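Local coordinates for protein CghA (PDB 6KBC) that is a two-domain, beta-rich protein of the calycin clan that holds the ligand WK1 in a pocket, at residues A[321-329]-A[338-346]. Residues are numbered along the deposited sequence; the frame is centred on the assembly and turned at random.
Sequences KNVGYRLEF and KWSFDLRHH
Carboxylate oxygen OD2 of D342 accepts from two arginines, R326 on the facing strand and R344 on its own, at the middle of an antiparallel beta hairpin in the calycin-like C-terminal domain. R326 grips D342 side-on: NE reaches OD1 at 2.7 Å and NH2 reaches OD2 at 3.0 Å, each on a syn lone pair, with guanidinium and carboxylate planes only 14° apart. With CG anti to the backbone N (chi1 175°) and a bend at chi3, the R326 chain runs alongside D342 and brings both nitrogens to it. NH2 of R344 comes to OD2 of D342 from above the carboxylate plane at 3.2 Å, while its NH1 bonds D310 O and D312 O; the shared aspartate probably offsets the proximity of the two positive groups.

Further along this face, NZ of K338 meets OE1 of E328 at 3.2 Å, again from above the carboxylate plane, and also bonds D295 O; OE2 of E328 turns to R304 and R330. The small hydroxyl of S340, beside the aliphatic part of R326, binds a water that also donates weakly to OE1 of E328.

The face of Y325, L327, F329, W339, F341 and L343 is largely apolar. L327 CD1 touches L343 CD2 at 4.0 Å, F329 packs beside W339 and F341, and strands 239-249 and 269-277 pack against this face. Paired backbone hydrogen bonds at Y325-L343, L327-F341 and F329-W339 fix the register.

At the loop end, H345 N donates to V323 O. E390 accepts from N322 ND2 through OE2 and bonds H345 NE2 through OE1, while H345 ND1 bonds L314 O. Glycine suits position 324, where the backbone angles and nearby L343 O leave no room for a side chain. The CA of G324 lies 3.7 Å from the H345 ring centroid, a CH-pi contact 16° off the ring normal.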
loop_
_atom_site.group_PDB
_atom_site.type_symbol
_atom_site.label_atom_id
_atom_site.label_comp_id
_atom_site.label_asym_id
_atom_site.label_seq_id
_atom_site.Cartn_x
_atom_site.Cartn_y
_atom_site.Cartn_z
ATOM N N LYS A 321 12.166 -9.025 15.404
ATOM C CA LYS A 321 11.332 -8.938 16.596
ATOM C C LYS A 321 11.098 -7.478 16.965
ATOM O O LYS A 321 11.366 -7.041 18.090
ATOM C CB LYS A 321 12.016 -9.701 17.730
ATOM C CG LYS A 321 12.312 -11.185 17.421
ATOM C CD LYS A 321 11.144 -11.878 16.733
ATOM C CE LYS A 321 11.337 -13.406 16.642
ATOM N NZ LYS A 321 12.578 -13.700 15.906
ATOM N N ASN A 322 10.637 -6.680 15.996
ATOM C CA ASN A 322 10.536 -5.245 16.217
ATOM C C ASN A 322 9.197 -4.870 16.856
ATOM O O ASN A 322 8.173 -5.530 16.660
ATOM C CB ASN A 322 10.731 -4.468 14.905
ATOM C CG ASN A 322 9.686 -4.799 13.862
ATOM O OD1 ASN A 322 9.437 -5.973 13.571
ATOM N ND2 ASN A 322 9.083 -3.758 13.268
ATOM N N VAL A 323 9.221 -3.793 17.649
ATOM C CA VAL A 323 8.000 -3.300 18.267
ATOM C C VAL A 323 7.376 -2.199 17.430
ATOM O O VAL A 323 6.314 -1.681 17.788
ATOM C CB VAL A 323 8.296 -2.818 19.702
ATOM C CG1 VAL A 323 8.844 -4.026 20.575
ATOM C CG2 VAL A 323 9.280 -1.679 19.692
ATOM N N GLY A 324 7.996 -1.838 16.317
ATOM C CA GLY A 324 7.478 -0.770 15.484
ATOM C C GLY A 324 8.580 -0.260 14.576
ATOM O O GLY A 324 9.615 -0.900 14.414
ATOM N N TYR A 325 8.329 0.904 14.008
ATOM C CA TYR A 325 9.266 1.533 13.098
ATOM C C TYR A 325 9.374 3.000 13.459
ATOM O O TYR A 325 8.378 3.633 13.829
ATOM C CB TYR A 325 8.803 1.416 11.640
ATOM C CG TYR A 325 9.396 0.260 10.867
ATOM C CD1 TYR A 325 10.623 0.393 10.222
ATOM C CD2 TYR A 325 8.707 -0.946 10.738
ATOM C CE1 TYR A 325 11.170 -0.667 9.498
ATOM C CE2 TYR A 325 9.227 -1.998 10.015
ATOM C CZ TYR A 325 10.460 -1.847 9.387
ATOM O OH TYR A 325 10.989 -2.895 8.663
ATOM N N ARG A 326 10.573 3.542 13.329
ATOM C CA ARG A 326 10.771 4.979 13.341
ATOM C C ARG A 326 10.840 5.455 11.902
ATOM O O ARG A 326 11.502 4.823 11.075
ATOM C CB ARG A 326 12.046 5.356 14.095
ATOM C CG ARG A 326 12.380 6.849 14.038
ATOM C CD ARG A 326 13.398 7.175 15.136
ATOM N NE ARG A 326 12.795 6.903 16.437
ATOM C CZ ARG A 326 13.461 6.564 17.537
ATOM N NH1 ARG A 326 14.785 6.474 17.523
ATOM N NH2 ARG A 326 12.791 6.321 18.658
ATOM N N LEU A 327 10.117 6.539 11.598
ATOM C CA LEU A 327 10.172 7.216 10.309
ATOM C C LEU A 327 10.733 8.605 10.530
ATOM O O LEU A 327 10.123 9.421 11.233
ATOM C CB LEU A 327 8.788 7.356 9.661
ATOM C CG LEU A 327 8.028 6.092 9.307
ATOM C CD1 LEU A 327 6.727 6.499 8.590
ATOM C CD2 LEU A 327 8.898 5.198 8.449
ATOM N N GLU A 328 11.866 8.890 9.911
ATOM C CA GLU A 328 12.462 10.215 9.982
ATOM C C GLU A 328 12.426 10.805 8.581
ATOM O O GLU A 328 13.128 10.326 7.689
ATOM C CB GLU A 328 13.883 10.147 10.513
ATOM C CG GLU A 328 14.620 11.467 10.518
ATOM C CD GLU A 328 16.102 11.209 10.601
ATOM O OE1 GLU A 328 16.653 11.335 11.704
ATOM O OE2 GLU A 328 16.700 10.838 9.565
ATOM N N PHE A 329 11.605 11.831 8.385
ATOM C CA PHE A 329 11.541 12.507 7.094
ATOM C C PHE A 329 12.464 13.709 7.112
ATOM O O PHE A 329 12.565 14.405 8.121
ATOM C CB PHE A 329 10.110 12.971 6.783
ATOM C CG PHE A 329 9.196 11.870 6.377
ATOM C CD1 PHE A 329 9.071 11.519 5.047
ATOM C CD2 PHE A 329 8.450 11.184 7.328
ATOM C CE1 PHE A 329 8.197 10.506 4.666
ATOM C CE2 PHE A 329 7.586 10.172 6.959
ATOM C CZ PHE A 329 7.458 9.835 5.616
ATOM N N LYS A 338 13.288 18.436 9.748
ATOM C CA LYS A 338 13.221 16.998 9.935
ATOM C C LYS A 338 12.024 16.696 10.812
ATOM O O LYS A 338 11.764 17.404 11.790
ATOM C CB LYS A 338 14.509 16.442 10.588
ATOM C CG LYS A 338 15.716 16.494 9.698
ATOM C CD LYS A 338 16.808 15.444 10.059
ATOM C CE LYS A 338 16.916 15.232 11.557
ATOM N NZ LYS A 338 17.991 14.219 11.920
ATOM N N TRP A 339 11.298 15.653 10.459
ATOM C CA TRP A 339 10.228 15.151 11.296
ATOM C C TRP A 339 10.544 13.705 11.646
ATOM O O TRP A 339 11.030 12.949 10.799
ATOM C CB TRP A 339 8.889 15.247 10.591
ATOM C CG TRP A 339 8.563 16.625 10.099
ATOM C CD1 TRP A 339 7.773 17.560 10.723
ATOM C CD2 TRP A 339 9.003 17.224 8.877
ATOM N NE1 TRP A 339 7.702 18.707 9.957
ATOM C CE2 TRP A 339 8.433 18.521 8.813
ATOM C CE3 TRP A 339 9.812 16.790 7.820
ATOM C CZ2 TRP A 339 8.662 19.386 7.741
ATOM C CZ3 TRP A 339 10.013 17.648 6.743
ATOM C CH2 TRP A 339 9.453 18.933 6.721
ATOM N N SER A 340 10.286 13.330 12.890
ATOM C CA SER A 340 10.515 11.963 13.340
ATOM C C SER A 340 9.245 11.447 13.982
ATOM O O SER A 340 8.639 12.139 14.811
ATOM C CB SER A 340 11.675 11.883 14.341
ATOM O OG SER A 340 12.058 10.534 14.491
ATOM N N PHE A 341 8.829 10.251 13.583
ATOM C CA PHE A 341 7.645 9.628 14.140
ATOM C C PHE A 341 7.981 8.215 14.556
ATOM O O PHE A 341 8.697 7.498 13.849
ATOM C CB PHE A 341 6.471 9.599 13.142
ATOM C CG PHE A 341 6.119 10.949 12.609
ATOM C CD1 PHE A 341 5.230 11.767 13.298
ATOM C CD2 PHE A 341 6.698 11.416 11.441
ATOM C CE1 PHE A 341 4.893 13.033 12.798
ATOM C CE2 PHE A 341 6.370 12.676 10.950
ATOM C CZ PHE A 341 5.479 13.479 11.642
ATOM N N ASP A 342 7.448 7.818 15.696
ATOM C CA ASP A 342 7.515 6.432 16.120
ATOM C C ASP A 342 6.167 5.802 15.850
ATOM O O ASP A 342 5.126 6.344 16.253
ATOM C CB ASP A 342 7.897 6.324 17.596
ATOM C CG ASP A 342 9.391 6.530 17.809
ATOM O OD1 ASP A 342 10.112 6.775 16.806
ATOM O OD2 ASP A 342 9.847 6.414 18.955
ATOM N N LEU A 343 6.184 4.694 15.135
ATOM C CA LEU A 343 4.976 3.961 14.792
ATOM C C LEU A 343 5.065 2.646 15.545
ATOM O O LEU A 343 5.813 1.749 15.144
ATOM C CB LEU A 343 4.876 3.738 13.291
ATOM C CG LEU A 343 4.357 4.927 12.468
ATOM C CD1 LEU A 343 5.277 6.111 12.557
ATOM C CD2 LEU A 343 4.263 4.463 11.050
ATOM N N ARG A 344 4.335 2.530 16.645
ATOM C CA ARG A 344 4.498 1.375 17.517
ATOM C C ARG A 344 3.330 0.429 17.334
ATOM O O ARG A 344 2.175 0.862 17.271
ATOM C CB ARG A 344 4.670 1.799 18.979
ATOM C CG ARG A 344 5.957 2.591 19.134
ATOM C CD ARG A 344 6.185 3.101 20.549
ATOM N NE ARG A 344 7.467 3.791 20.617
ATOM C CZ ARG A 344 8.628 3.181 20.840
ATOM N NH1 ARG A 344 8.668 1.859 21.016
ATOM N NH2 ARG A 344 9.750 3.893 20.879
ATOM N N HIS A 345 3.652 -0.864 17.232
ATOM C CA HIS A 345 2.663 -1.905 16.989
ATOM C C HIS A 345 1.623 -1.920 18.097
ATOM O O HIS A 345 1.944 -2.237 19.250
ATOM C CB HIS A 345 3.337 -3.271 16.911
ATOM C CG HIS A 345 4.320 -3.391 15.784
ATOM N ND1 HIS A 345 5.378 -4.275 15.813
ATOM C CD2 HIS A 345 4.395 -2.747 14.595
ATOM C CE1 HIS A 345 6.070 -4.164 14.692
ATOM N NE2 HIS A 345 5.485 -3.254 13.928
ATOM N N HIS A 346 0.381 -1.597 17.745
ATOM C CA HIS A 346 -0.714 -1.547 18.696
ATOM C C HIS A 346 -1.619 -2.761 18.603
ATOM O O HIS A 346 -2.015 -3.311 19.628
ATOM C CB HIS A 346 -1.542 -0.271 18.489
ATOM C CG HIS A 346 -2.703 -0.170 19.422
ATOM N ND1 HIS A 346 -2.564 0.209 20.740
ATOM C CD2 HIS A 346 -4.021 -0.438 19.241
ATOM C CE1 HIS A 346 -3.748 0.180 21.328
ATOM N NE2 HIS A 346 -4.649 -0.204 20.439
HETATM O O HOH W 1 14.798 10.697 14.371
#